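Local coordinates for alternansucrase (PDB 6HVG), which belongs to glycosyl hydrolase family 70 and combines a parallel eight-stranded barrel and a calcium site with cell-wall-binding-type repeats, at residues L577-I582 and P1158-A1163; S699-F704 and E877-T882; V731-N736 and Q862-D867; A1194-S1199 and W1243-M1248; A1290-I1295 and Y1304-Y1309. All blocks are in the same frame, centred on the assembly; numbering follows the deposited sequence.

How the interactions relate
The five contacts sample one long chain whose family 70 region folds from distant pieces. Interaction 1 closes the longest loop, and nested within it lies interaction 2, which in turn encloses interaction 3; interactions 4 and 5 follow in series. Interactions 1 and 4, with centres about 10 Å apart, touch each other and share a six-stranded antiparallel sheet close to the calcium ion. Interactions 2 and 3, about 12 Å apart between centres, meet in another antiparallel sheet, where strands 862-866 and 881-885 are neighbours. Interaction 1 lies about 43 Å from interactions 2, 3 and 5, and interaction 3 about 81 Å from interaction 5, between centres: each contact joins pieces within one region.

Interaction 1 (L577-I582 and P1158-A1163); sequences LLANDI and PDQIYA. With CA (calcium ion), chain C.
Asp581 and Asp1159 meet at a calcium ion, which draws two carboxylates from widely separated parts of the chain onto one point. Each gives one oxygen: Asp581 OD1 lies 1.9 Å and Asp1159 OD1 2.2 Å from the metal. The carboxylate planes are turned 62° apart. The two OD1 atoms are close because both are ligands, and the cation would be expected to offset their mutual repulsion. In each aspartate CG is anti to the backbone N (chi1 -176° in Asp581), which brings both carboxylates onto the metal. A water 2.4 Å from the calcium ion ties the site to the backbone by donating to Ile582 O and Asp1159 O. Glu575 and Asn625 are the other residues of the site, while Asn1249 holds Asp581 OD2. Next to the site, Ile582 N donates to Asp1159 O at 2.9 Å. Further along, Asn580 and Ile1161 exchange two weak backbone bonds, and Asn580 ND2 adds a third to Ile1161 O at 3.3 Å, with the acceptor in its amide plane. At the far end Ala579 CB sits 3.6 Å from the centroid of the Tyr1162 ring, squarely over its face, a CH-pi contact, and Leu578 lies near Tyr1162 OH. A short antiparallel ladder ending in a calcium site, just after barrel strand 1151-1156, is consistent with the junction of domains A and B in family 70.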
# COMPACT_ATOMS: atom_id res chain seq x y z
N LEU A 577 -1.03 2.41 10.02
CA LEU A 577 -1.35 1.33 9.13
C LEU A 577 -2.64 1.65 8.43
O LEU A 577 -2.65 1.90 7.22
CB LEU A 577 -1.44 0.01 9.93
CG LEU A 577 -1.91 -1.27 9.21
CD1 LEU A 577 -1.00 -1.63 8.05
CD2 LEU A 577 -1.92 -2.39 10.23
N LEU A 578 -3.75 1.64 9.17
CA LEU A 578 -5.07 1.87 8.58
C LEU A 578 -5.93 2.65 9.52
O LEU A 578 -5.80 2.55 10.75
CB LEU A 578 -5.78 0.54 8.26
CG LEU A 578 -5.25 -0.26 7.06
CD1 LEU A 578 -5.58 -1.74 7.16
CD2 LEU A 578 -5.84 0.27 5.76
N ALA A 579 -6.84 3.42 8.94
CA ALA A 579 -7.94 4.08 9.64
C ALA A 579 -7.46 4.95 10.78
O ALA A 579 -6.48 5.71 10.62
CB ALA A 579 -8.98 3.07 10.11
N ASN A 580 -8.16 4.91 11.92
CA ASN A 580 -7.78 5.70 13.06
C ASN A 580 -6.85 4.91 13.91
O ASN A 580 -7.24 3.91 14.48
CB ASN A 580 -9.00 6.06 13.89
CG ASN A 580 -9.93 7.00 13.17
OD1 ASN A 580 -9.70 8.22 13.13
ND2 ASN A 580 -10.97 6.45 12.61
N ASP A 581 -5.60 5.35 14.02
CA ASP A 581 -4.59 4.59 14.75
C ASP A 581 -4.72 4.88 16.25
O ASP A 581 -4.61 6.01 16.68
CB ASP A 581 -3.19 4.92 14.22
CG ASP A 581 -2.13 4.13 14.85
OD1 ASP A 581 -1.91 2.96 14.45
OD2 ASP A 581 -1.45 4.69 15.73
N ILE A 582 -4.99 3.84 17.02
CA ILE A 582 -5.15 3.92 18.46
C ILE A 582 -3.79 4.11 19.17
O ILE A 582 -2.81 3.46 18.83
CB ILE A 582 -5.86 2.65 18.98
CG1 ILE A 582 -7.31 2.66 18.49
CG2 ILE A 582 -5.79 2.56 20.51
CD1 ILE A 582 -8.03 1.34 18.64
N PRO A 1158 -5.89 -4.53 18.29
CA PRO A 1158 -5.75 -3.28 19.01
C PRO A 1158 -5.25 -2.06 18.22
O PRO A 1158 -5.32 -0.94 18.76
CB PRO A 1158 -4.74 -3.64 20.11
CG PRO A 1158 -3.89 -4.66 19.48
CD PRO A 1158 -4.81 -5.47 18.63
N ASP A 1159 -4.75 -2.24 17.00
CA ASP A 1159 -4.11 -1.13 16.27
C ASP A 1159 -5.08 -0.02 15.83
O ASP A 1159 -4.71 1.15 15.87
CB ASP A 1159 -3.35 -1.63 15.05
CG ASP A 1159 -2.68 -0.49 14.27
OD1 ASP A 1159 -1.78 0.19 14.80
OD2 ASP A 1159 -3.08 -0.25 13.12
N GLN A 1160 -6.29 -0.36 15.38
CA GLN A 1160 -7.17 0.66 14.83
C GLN A 1160 -8.66 0.40 14.98
O GLN A 1160 -9.08 -0.68 15.38
CB GLN A 1160 -6.83 0.93 13.33
CG GLN A 1160 -7.34 -0.09 12.33
CD GLN A 1160 -6.60 -1.42 12.38
OE1 GLN A 1160 -5.36 -1.45 12.46
NE2 GLN A 1160 -7.34 -2.53 12.31
N ILE A 1161 -9.44 1.42 14.62
CA ILE A 1161 -10.88 1.35 14.63
C ILE A 1161 -11.37 2.26 13.49
O ILE A 1161 -10.73 3.25 13.19
CB ILE A 1161 -11.41 1.76 16.02
CG1 ILE A 1161 -12.92 1.52 16.14
CG2 ILE A 1161 -11.06 3.20 16.34
CD1 ILE A 1161 -13.41 1.63 17.57
N TYR A 1162 -12.49 1.91 12.85
CA TYR A 1162 -12.97 2.63 11.67
C TYR A 1162 -14.23 3.45 11.91
O TYR A 1162 -14.96 3.21 12.85
CB TYR A 1162 -13.31 1.66 10.54
CG TYR A 1162 -12.14 1.05 9.78
CD1 TYR A 1162 -11.25 0.18 10.40
CD2 TYR A 1162 -11.99 1.27 8.41
CE1 TYR A 1162 -10.23 -0.43 9.69
CE2 TYR A 1162 -10.97 0.68 7.69
CZ TYR A 1162 -10.10 -0.18 8.33
OH TYR A 1162 -9.12 -0.80 7.58
N ALA A 1163 -14.49 4.39 11.01
CA ALA A 1163 -15.78 5.05 10.89
C ALA A 1163 -16.42 5.46 12.22
O ALA A 1163 -17.49 4.95 12.59
CB ALA A 1163 -16.71 4.17 10.10
CA CA C . -0.56 1.93 15.28
O HOH W 1 -2.02 1.51 17.10

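Interaction 2 (S699-F704 and E877-T882); sequences SNMWYF and ETDLLT
Asp879 and Leu881 form a buried contact with Asn700, Met701 and Phe704, one part polar and one apolar, where a loop that follows helix 681-692 packs against strand 881-885 and the turn leading into it. The polar part rests on Asp879. At chi1 -169° its carboxylate points away from its own backbone N, to the beginning of a short turn of helical backbone angles, where Asp879 OD2 accepts from Met701 N at 3.1 Å. The N-H arrives on the syn side, 17° out of the carboxylate plane. Asn700 lies obliquely against the same carboxylate, its CB 3.3 Å from Asp879 OD2, while its ND2 turns to Gly870 O. The strand belongs to a large antiparallel sheet beside the barrel, consistent with domain C of the family, so the loop leans on a sheet rather than extending it. The apolar part is centred on Leu881. Met701, its chain bent about CB-CG and again about CG-SD, crosses Leu881 at about a right angle, with the two CB atoms 3.9 Å apart. Leu881 CD1 touches both Met701 O and Phe704 CB, the latter at 3.9 Å. Within the loop Tyr703 N bonds to Asn700 O.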
# COMPACT_ATOMS: atom_id res chain seq x y z
N SER A 699 14.54 -21.02 -6.42
CA SER A 699 15.70 -21.40 -5.63
C SER A 699 15.69 -22.92 -5.37
O SER A 699 14.62 -23.56 -5.23
CB SER A 699 15.73 -20.65 -4.31
OG SER A 699 15.45 -19.29 -4.49
N ASN A 700 16.86 -23.52 -5.35
CA ASN A 700 16.97 -24.93 -5.08
C ASN A 700 16.43 -25.33 -3.70
O ASN A 700 16.42 -24.53 -2.75
CB ASN A 700 18.42 -25.39 -5.20
CG ASN A 700 18.85 -25.56 -6.62
OD1 ASN A 700 18.09 -25.28 -7.55
ND2 ASN A 700 20.08 -26.00 -6.81
N MET A 701 15.97 -26.58 -3.61
CA MET A 701 15.51 -27.15 -2.37
C MET A 701 16.64 -27.15 -1.35
O MET A 701 16.39 -27.12 -0.15
CB MET A 701 15.02 -28.57 -2.58
CG MET A 701 13.89 -28.72 -3.60
SD MET A 701 12.37 -27.85 -3.23
CE MET A 701 11.85 -28.73 -1.77
N TRP A 702 17.89 -27.19 -1.82
CA TRP A 702 19.08 -27.00 -0.97
C TRP A 702 18.92 -25.89 0.06
O TRP A 702 19.37 -26.03 1.18
CB TRP A 702 20.33 -26.69 -1.83
CG TRP A 702 21.64 -26.65 -1.06
CD1 TRP A 702 22.34 -27.73 -0.56
CD2 TRP A 702 22.41 -25.49 -0.73
NE1 TRP A 702 23.48 -27.30 0.08
CE2 TRP A 702 23.55 -25.93 -0.01
CE3 TRP A 702 22.25 -24.12 -0.96
CZ2 TRP A 702 24.52 -25.05 0.46
CZ3 TRP A 702 23.20 -23.24 -0.48
CH2 TRP A 702 24.32 -23.72 0.23
N TYR A 703 18.28 -24.79 -0.33
CA TYR A 703 18.16 -23.63 0.57
C TYR A 703 17.36 -23.91 1.85
O TYR A 703 17.58 -23.23 2.86
CB TYR A 703 17.60 -22.41 -0.17
CG TYR A 703 18.63 -21.79 -1.10
CD1 TYR A 703 19.68 -21.03 -0.59
CD2 TYR A 703 18.58 -21.99 -2.48
CE1 TYR A 703 20.62 -20.47 -1.42
CE2 TYR A 703 19.53 -21.44 -3.32
CZ TYR A 703 20.55 -20.69 -2.78
OH TYR A 703 21.48 -20.15 -3.60
N PHE A 704 16.47 -24.89 1.82
CA PHE A 704 15.72 -25.28 3.01
C PHE A 704 16.63 -25.77 4.14
O PHE A 704 16.29 -25.63 5.32
CB PHE A 704 14.71 -26.37 2.70
CG PHE A 704 13.45 -25.88 2.04
CD1 PHE A 704 12.47 -25.29 2.77
CD2 PHE A 704 13.25 -26.06 0.69
CE1 PHE A 704 11.30 -24.87 2.17
CE2 PHE A 704 12.08 -25.65 0.08
CZ PHE A 704 11.10 -25.04 0.82
N GLU A 877 23.12 -34.95 -10.18
CA GLU A 877 22.34 -34.32 -9.12
C GLU A 877 20.95 -33.85 -9.57
O GLU A 877 20.78 -33.20 -10.58
CB GLU A 877 23.10 -33.17 -8.44
CG GLU A 877 24.35 -33.61 -7.67
CD GLU A 877 25.09 -32.45 -7.00
OE1 GLU A 877 25.10 -31.34 -7.57
OE2 GLU A 877 25.71 -32.64 -5.94
N THR A 878 19.96 -34.19 -8.74
CA THR A 878 18.55 -33.97 -9.03
C THR A 878 17.94 -32.80 -8.26
O THR A 878 16.92 -32.25 -8.68
CB THR A 878 17.80 -35.25 -8.64
OG1 THR A 878 18.31 -36.34 -9.41
CG2 THR A 878 16.36 -35.12 -8.91
N ASP A 879 18.59 -32.41 -7.16
CA ASP A 879 18.06 -31.42 -6.21
C ASP A 879 16.70 -31.82 -5.61
O ASP A 879 15.79 -31.00 -5.49
CB ASP A 879 18.00 -30.04 -6.87
CG ASP A 879 17.71 -28.92 -5.88
OD1 ASP A 879 18.43 -28.85 -4.87
OD2 ASP A 879 16.80 -28.12 -6.13
N LEU A 880 16.58 -33.11 -5.26
CA LEU A 880 15.39 -33.66 -4.65
C LEU A 880 15.60 -33.66 -3.13
O LEU A 880 16.63 -34.12 -2.65
CB LEU A 880 15.12 -35.08 -5.19
CG LEU A 880 13.72 -35.39 -5.78
CD1 LEU A 880 13.10 -34.28 -6.59
CD2 LEU A 880 13.74 -36.65 -6.64
N LEU A 881 14.65 -33.10 -2.39
CA LEU A 881 14.77 -32.98 -0.93
C LEU A 881 14.19 -34.21 -0.23
O LEU A 881 13.11 -34.66 -0.56
CB LEU A 881 14.08 -31.71 -0.42
CG LEU A 881 14.04 -31.46 1.09
CD1 LEU A 881 14.36 -30.02 1.43
CD2 LEU A 881 12.69 -31.82 1.67
N THR A 882 14.93 -34.74 0.74
CA THR A 882 14.49 -35.89 1.49
C THR A 882 14.37 -35.56 2.97
O THR A 882 15.35 -35.24 3.63
CB THR A 882 15.43 -37.09 1.28
OG1 THR A 882 16.78 -36.72 1.57
CG2 THR A 882 15.33 -37.57 -0.15

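Interaction 3 (V731-N736 and Q862-D867); sequences VNRIAN and QTMATD
Extended chains bring Arg733 and Gln862 together. Arg733 has CG anti to its own carbonyl carbon (chi1 -70°) and runs straight on to NE; Gln862, with CG opposite its backbone N (chi1 180°), is stretched out as well. The two cross at a slant, so that Gln862 OE1 lies 3.3 Å from Arg733 CD and near the guanidinium plane, at its edge, rather than over a face. Val731 CB lies over one guanidinium face, offset toward its rim. Neither polar end pairs with the other: the backbone of Lys818 binds one end of each, its N donating to Gln862 OE1 and its O accepting from Arg733 NE, while Gln862 NE2 goes to Ser883 and Asn817. Met864 closes over the aliphatic part of the arginine, its CE 4.0 Å from Arg733 CB. The backbones form a short antiparallel ladder. Asn736 and Gln862 are its hydrogen-bonded pair, Asn736 N to Gln862 O and Gln862 N to Asn736 O both 2.9 Å, and Ala735 faces Thr863 as a non-hydrogen-bonded pair. Beyond these, Met864 N reaches Ile734 O at 3.1 Å from above the carbonyl plane. An Asx turn, in which Asn732 OD1 accepts from Ile734 N, shapes the approach to the strand. Strand 735-736 thus lies along one side of strand 862-866, whose other side is paired with strand 881-885 in the same antiparallel sheet.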
# COMPACT_ATOMS: atom_id res chain seq x y z
N VAL A 731 14.76 -22.81 12.70
CA VAL A 731 15.00 -24.14 13.27
C VAL A 731 15.75 -25.00 12.25
O VAL A 731 15.22 -25.28 11.17
CB VAL A 731 13.68 -24.83 13.64
CG1 VAL A 731 13.90 -26.27 14.11
CG2 VAL A 731 12.94 -24.04 14.71
N ASN A 732 16.95 -25.44 12.59
CA ASN A 732 17.66 -26.34 11.68
C ASN A 732 17.05 -27.74 11.75
O ASN A 732 16.75 -28.25 12.83
CB ASN A 732 19.16 -26.41 11.95
CG ASN A 732 19.93 -26.91 10.72
OD1 ASN A 732 20.15 -28.12 10.55
ND2 ASN A 732 20.30 -26.00 9.85
N ARG A 733 16.90 -28.35 10.58
CA ARG A 733 16.27 -29.64 10.47
C ARG A 733 17.11 -30.65 9.69
O ARG A 733 16.63 -31.72 9.32
CB ARG A 733 14.91 -29.45 9.81
CG ARG A 733 13.92 -28.74 10.71
CD ARG A 733 12.56 -28.60 10.05
NE ARG A 733 11.61 -27.94 10.93
CZ ARG A 733 11.41 -26.62 11.00
NH1 ARG A 733 12.09 -25.78 10.25
NH2 ARG A 733 10.51 -26.15 11.85
N ILE A 734 18.39 -30.34 9.50
CA ILE A 734 19.30 -31.26 8.80
C ILE A 734 19.47 -32.53 9.61
O ILE A 734 19.35 -33.62 9.07
CB ILE A 734 20.67 -30.61 8.57
CG1 ILE A 734 20.55 -29.50 7.51
CG2 ILE A 734 21.70 -31.65 8.15
CD1 ILE A 734 21.78 -28.61 7.36
N ALA A 735 19.74 -32.36 10.91
CA ALA A 735 19.77 -33.50 11.84
C ALA A 735 19.27 -33.05 13.21
O ALA A 735 20.06 -32.86 14.13
CB ALA A 735 21.16 -34.08 11.95
N ASN A 736 17.96 -32.88 13.32
CA ASN A 736 17.33 -32.38 14.53
C ASN A 736 16.91 -33.53 15.42
O ASN A 736 15.88 -34.14 15.19
CB ASN A 736 16.12 -31.50 14.17
CG ASN A 736 15.45 -30.91 15.38
OD1 ASN A 736 15.70 -31.33 16.48
ND2 ASN A 736 14.60 -29.92 15.18
N GLN A 862 14.16 -35.58 13.41
CA GLN A 862 14.06 -35.28 11.98
C GLN A 862 15.42 -35.25 11.33
O GLN A 862 16.42 -34.96 11.99
CB GLN A 862 13.35 -33.95 11.77
CG GLN A 862 13.19 -33.55 10.31
CD GLN A 862 12.25 -32.38 10.12
OE1 GLN A 862 11.88 -31.70 11.07
NE2 GLN A 862 11.78 -32.21 8.89
N THR A 863 15.44 -35.59 10.05
CA THR A 863 16.58 -35.24 9.18
C THR A 863 16.04 -34.65 7.90
O THR A 863 14.87 -34.82 7.56
CB THR A 863 17.47 -36.43 8.77
OG1 THR A 863 16.69 -37.41 8.08
CG2 THR A 863 18.17 -37.06 9.98
N MET A 864 16.91 -33.93 7.23
CA MET A 864 16.59 -33.27 6.00
C MET A 864 17.89 -33.17 5.21
O MET A 864 18.94 -32.79 5.74
CB MET A 864 15.98 -31.89 6.27
CG MET A 864 15.29 -31.28 5.07
SD MET A 864 14.59 -29.62 5.38
CE MET A 864 13.10 -30.04 6.25
N ALA A 865 17.81 -33.55 3.93
CA ALA A 865 18.96 -33.57 3.04
C ALA A 865 18.46 -33.30 1.62
O ALA A 865 17.26 -33.28 1.37
CB ALA A 865 19.66 -34.92 3.09
N THR A 866 19.39 -33.05 0.72
CA THR A 866 19.07 -32.83 -0.69
C THR A 866 20.14 -33.43 -1.55
O THR A 866 21.31 -33.45 -1.16
CB THR A 866 18.96 -31.32 -1.08
OG1 THR A 866 20.16 -30.63 -0.73
CG2 THR A 866 17.75 -30.63 -0.41
N ASP A 867 19.73 -33.90 -2.72
CA ASP A 867 20.69 -34.37 -3.70
C ASP A 867 21.27 -33.14 -4.37
O ASP A 867 21.07 -32.91 -5.55
CB ASP A 867 20.00 -35.28 -4.70
CG ASP A 867 20.98 -35.90 -5.68
OD1 ASP A 867 22.18 -36.09 -5.33
OD2 ASP A 867 20.55 -36.14 -6.83

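Interaction 4 (A1194-S1199 and W1243-M1248); sequences ANTKSS and WSAKYM
The indole of Trp1243 is approached by Ser1198 near its plane, with CB of the serine at the ring edge, while Tyr1247 CB of its own segment lies at the edge too. Within the loop, the Tyr1247 ring carries Lys1246 CG over one face. The contact joins a classic beta bulge to a loop: Thr1196 and Lys1197 both face Gly1166 at the end of strand 1190-1197, an outermost strand of the six-stranded antiparallel sheet, and the loop 1243-1248 passes beside it before entering strand 1248-1252 of that sheet. Thr1196 buries the most surface. At chi1 47° both of its branches face Ala1245, OG1 3.6 Å from Ala1245 CB and CG2 beside it. Glu1168 binds both partners, since its OE1 accepts from Thr1196 OG1 and from Ala1245 N, pinning the two together from a neighbouring strand. Backbone contacts finish the join: Ser1244 CA lies 3.2 Å from Thr1196 O and Lys1197 CA 3.2 Å from Trp1243 O, both as C-H...O contacts. That same tryptophan carbonyl receives the conventional bond across the contact, from Ser1198 N to Trp1243 O at 3.0 Å, the N-H coming from above the carbonyl plane, 40° out of it.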
# COMPACT_ATOMS: atom_id res chain seq x y z
N ALA A 1194 -11.30 15.86 12.08
CA ALA A 1194 -11.21 14.42 11.94
C ALA A 1194 -12.44 13.76 12.53
O ALA A 1194 -13.18 14.38 13.29
CB ALA A 1194 -9.97 13.92 12.64
N ASN A 1195 -12.68 12.50 12.16
CA ASN A 1195 -13.75 11.71 12.74
C ASN A 1195 -13.16 10.76 13.78
O ASN A 1195 -12.70 9.69 13.46
CB ASN A 1195 -14.51 10.95 11.66
CG ASN A 1195 -15.63 11.77 11.06
OD1 ASN A 1195 -15.41 12.53 10.14
ND2 ASN A 1195 -16.83 11.62 11.58
N THR A 1196 -13.20 11.18 15.04
CA THR A 1196 -12.48 10.52 16.12
C THR A 1196 -13.33 10.07 17.30
O THR A 1196 -12.85 9.34 18.16
CB THR A 1196 -11.42 11.49 16.70
OG1 THR A 1196 -12.04 12.77 16.92
CG2 THR A 1196 -10.27 11.64 15.73
N LYS A 1197 -14.59 10.49 17.34
CA LYS A 1197 -15.43 10.31 18.52
C LYS A 1197 -16.45 9.23 18.26
O LYS A 1197 -17.16 9.26 17.27
CB LYS A 1197 -16.11 11.63 18.86
CG LYS A 1197 -16.46 11.82 20.32
CD LYS A 1197 -17.32 13.06 20.54
CE LYS A 1197 -16.57 14.17 21.24
NZ LYS A 1197 -17.48 15.32 21.53
N SER A 1198 -16.53 8.26 19.15
CA SER A 1198 -17.50 7.17 19.05
C SER A 1198 -18.90 7.61 19.48
O SER A 1198 -19.06 8.66 20.13
CB SER A 1198 -17.01 6.04 19.96
OG SER A 1198 -17.83 4.91 19.83
N SER A 1199 -19.92 6.81 19.15
CA SER A 1199 -21.32 7.19 19.40
C SER A 1199 -21.65 7.39 20.88
O SER A 1199 -22.54 8.17 21.22
CB SER A 1199 -22.30 6.16 18.80
OG SER A 1199 -22.42 5.00 19.63
N TRP A 1243 -14.61 6.48 22.57
CA TRP A 1243 -13.36 6.90 21.94
C TRP A 1243 -13.43 8.37 21.56
O TRP A 1243 -14.49 8.89 21.28
CB TRP A 1243 -13.05 6.07 20.68
CG TRP A 1243 -12.71 4.67 20.98
CD1 TRP A 1243 -13.50 3.56 20.79
CD2 TRP A 1243 -11.50 4.20 21.55
NE1 TRP A 1243 -12.85 2.44 21.21
CE2 TRP A 1243 -11.62 2.80 21.69
CE3 TRP A 1243 -10.32 4.81 21.95
CZ2 TRP A 1243 -10.60 2.02 22.23
CZ3 TRP A 1243 -9.29 4.02 22.49
CH2 TRP A 1243 -9.45 2.65 22.62
N SER A 1244 -12.27 9.01 21.55
CA SER A 1244 -12.13 10.37 21.06
C SER A 1244 -10.66 10.59 20.69
O SER A 1244 -9.83 9.75 20.97
CB SER A 1244 -12.61 11.37 22.09
OG SER A 1244 -11.81 11.31 23.24
N ALA A 1245 -10.36 11.72 20.06
CA ALA A 1245 -9.06 11.97 19.46
C ALA A 1245 -7.91 11.85 20.44
O ALA A 1245 -6.82 11.45 20.06
CB ALA A 1245 -9.03 13.35 18.81
N LYS A 1246 -8.14 12.20 21.70
CA LYS A 1246 -7.06 12.17 22.68
C LYS A 1246 -6.45 10.78 22.87
O LYS A 1246 -5.33 10.66 23.34
CB LYS A 1246 -7.50 12.79 24.01
CG LYS A 1246 -8.64 12.08 24.75
CD LYS A 1246 -8.89 12.76 26.08
CE LYS A 1246 -10.17 12.29 26.73
NZ LYS A 1246 -10.47 13.10 27.94
N TYR A 1247 -7.20 9.74 22.52
CA TYR A 1247 -6.71 8.37 22.60
C TYR A 1247 -6.16 7.85 21.27
O TYR A 1247 -5.82 6.67 21.15
CB TYR A 1247 -7.83 7.47 23.12
CG TYR A 1247 -8.28 7.79 24.53
CD1 TYR A 1247 -7.36 7.91 25.57
CD2 TYR A 1247 -9.63 7.95 24.83
CE1 TYR A 1247 -7.77 8.20 26.86
CE2 TYR A 1247 -10.04 8.24 26.13
CZ TYR A 1247 -9.10 8.37 27.14
OH TYR A 1247 -9.47 8.65 28.43
N MET A 1248 -6.00 8.73 20.29
CA MET A 1248 -5.57 8.33 18.95
C MET A 1248 -4.23 8.95 18.58
O MET A 1248 -3.94 10.07 18.98
CB MET A 1248 -6.61 8.76 17.91
CG MET A 1248 -8.01 8.20 18.12
SD MET A 1248 -8.15 6.46 17.73
CE MET A 1248 -9.72 6.09 18.46

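Interaction 5 (A1290-I1295 and Y1304-Y1309); sequences AQTGFI and YSISGY
Tyr1304, Thr1292 and Gln1291 bury the most surface in this contact, and the carbonyl of Tyr1304 is where the bonds converge. Thr1292 OG1, turned to the far side from its own backbone N (chi1 -178°), donates to Tyr1304 O at 2.9 Å, and Gly1293 N donates to the same oxygen at 2.9 Å, on a lone pair in the carbonyl plane. Two donors therefore grip one acceptor. The return bond, from Tyr1304 N to Gly1293 O at 2.8 Å, makes Gly1293 and Tyr1304 an antiparallel hydrogen-bonded pair. The Tyr1304 ring extends away from this pairing; Gly1293 O lies near its plane at the edge, as does Ile1295 CG2, 4.4 Å from Tyr1304 CE1. Gln1291 takes part through its backbone: its carbonyl oxygen lies beside Tyr1304 CB and receives a straight C-H...O contact from Gly1308 CA at 3.5 Å. A water bridges Gln1291 N to Gly1308 O. Gly1308 ends a type I turn that starts at Ser1305, and Ala1290 CB packs directly against it, 3.8 Å from Gly1308 CA. The chain turns a corner at Gly1293: strand 1291-1292 pairs with strand 383-384, strand 1294-1296 forms a hairpin with strand 1301-1304, and Gln474 of helix 474-495 touches both Thr1292 and Ile1306.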
# COMPACT_ATOMS: atom_id res chain seq x y z
N ALA A 1290 -14.64 46.31 7.98
CA ALA A 1290 -13.49 45.52 7.62
C ALA A 1290 -12.84 46.19 6.44
O ALA A 1290 -13.46 46.32 5.41
CB ALA A 1290 -13.92 44.10 7.25
N GLN A 1291 -11.61 46.64 6.58
CA GLN A 1291 -10.93 47.28 5.48
C GLN A 1291 -9.94 46.30 4.93
O GLN A 1291 -9.30 45.56 5.68
CB GLN A 1291 -10.23 48.54 5.95
CG GLN A 1291 -11.21 49.58 6.44
CD GLN A 1291 -10.52 50.81 6.96
OE1 GLN A 1291 -9.66 50.73 7.85
NE2 GLN A 1291 -10.90 51.97 6.44
N THR A 1292 -9.79 46.30 3.62
CA THR A 1292 -8.94 45.30 3.01
C THR A 1292 -8.13 45.89 1.88
O THR A 1292 -8.64 46.65 1.08
CB THR A 1292 -9.75 44.07 2.57
OG1 THR A 1292 -8.89 43.07 2.02
CG2 THR A 1292 -10.79 44.45 1.56
N GLY A 1293 -6.85 45.52 1.82
CA GLY A 1293 -6.00 45.96 0.75
C GLY A 1293 -4.66 46.38 1.25
O GLY A 1293 -4.39 46.35 2.48
N PHE A 1294 -3.83 46.81 0.31
CA PHE A 1294 -2.52 47.30 0.60
C PHE A 1294 -2.57 48.83 0.71
O PHE A 1294 -3.09 49.49 -0.17
CB PHE A 1294 -1.58 46.94 -0.56
CG PHE A 1294 -1.45 45.49 -0.81
CD1 PHE A 1294 -2.38 44.83 -1.56
CD2 PHE A 1294 -0.35 44.76 -0.34
CE1 PHE A 1294 -2.25 43.47 -1.81
CE2 PHE A 1294 -0.21 43.40 -0.59
CZ PHE A 1294 -1.17 42.76 -1.32
N ILE A 1295 -2.00 49.38 1.77
CA ILE A 1295 -1.94 50.82 1.95
C ILE A 1295 -0.52 51.22 2.30
O ILE A 1295 0.07 50.67 3.20
CB ILE A 1295 -2.90 51.30 3.04
CG1 ILE A 1295 -2.98 52.84 3.02
CG2 ILE A 1295 -2.54 50.70 4.40
CD1 ILE A 1295 -4.00 53.43 3.97
N TYR A 1304 -4.28 44.67 4.77
CA TYR A 1304 -5.39 44.25 5.60
C TYR A 1304 -6.17 43.15 4.87
O TYR A 1304 -6.52 43.31 3.69
CB TYR A 1304 -6.29 45.44 5.92
CG TYR A 1304 -5.71 46.37 6.94
CD1 TYR A 1304 -4.72 47.30 6.61
CD2 TYR A 1304 -6.16 46.33 8.25
CE1 TYR A 1304 -4.18 48.15 7.57
CE2 TYR A 1304 -5.63 47.18 9.21
CZ TYR A 1304 -4.66 48.08 8.87
OH TYR A 1304 -4.17 48.87 9.86
N SER A 1305 -6.46 42.07 5.57
CA SER A 1305 -7.18 40.93 4.99
C SER A 1305 -8.67 41.21 4.79
O SER A 1305 -9.18 42.21 5.29
CB SER A 1305 -7.01 39.74 5.90
OG SER A 1305 -7.53 40.03 7.18
N ILE A 1306 -9.36 40.32 4.07
CA ILE A 1306 -10.79 40.48 3.82
C ILE A 1306 -11.58 40.57 5.13
O ILE A 1306 -12.66 41.14 5.14
CB ILE A 1306 -11.35 39.34 2.96
CG1 ILE A 1306 -10.79 39.46 1.56
CG2 ILE A 1306 -12.86 39.41 2.87
CD1 ILE A 1306 -11.47 38.58 0.53
N SER A 1307 -11.05 40.01 6.20
CA SER A 1307 -11.71 40.04 7.48
C SER A 1307 -11.39 41.30 8.28
O SER A 1307 -11.90 41.49 9.39
CB SER A 1307 -11.30 38.82 8.30
OG SER A 1307 -11.68 37.62 7.64
N GLY A 1308 -10.58 42.18 7.73
CA GLY A 1308 -10.31 43.47 8.34
C GLY A 1308 -9.14 43.59 9.27
O GLY A 1308 -9.06 44.58 9.99
N TYR A 1309 -8.22 42.64 9.27
CA TYR A 1309 -7.10 42.66 10.23
C TYR A 1309 -5.77 42.89 9.55
O TYR A 1309 -5.60 42.53 8.39
CB TYR A 1309 -7.05 41.38 11.01
CG TYR A 1309 -8.32 41.08 11.74
CD1 TYR A 1309 -8.64 41.73 12.91
CD2 TYR A 1309 -9.21 40.10 11.25
CE1 TYR A 1309 -9.81 41.42 13.61
CE2 TYR A 1309 -10.39 39.80 11.93
CZ TYR A 1309 -10.68 40.47 13.11
OH TYR A 1309 -11.84 40.21 13.80
O HOH W 2 -10.81 46.92 9.53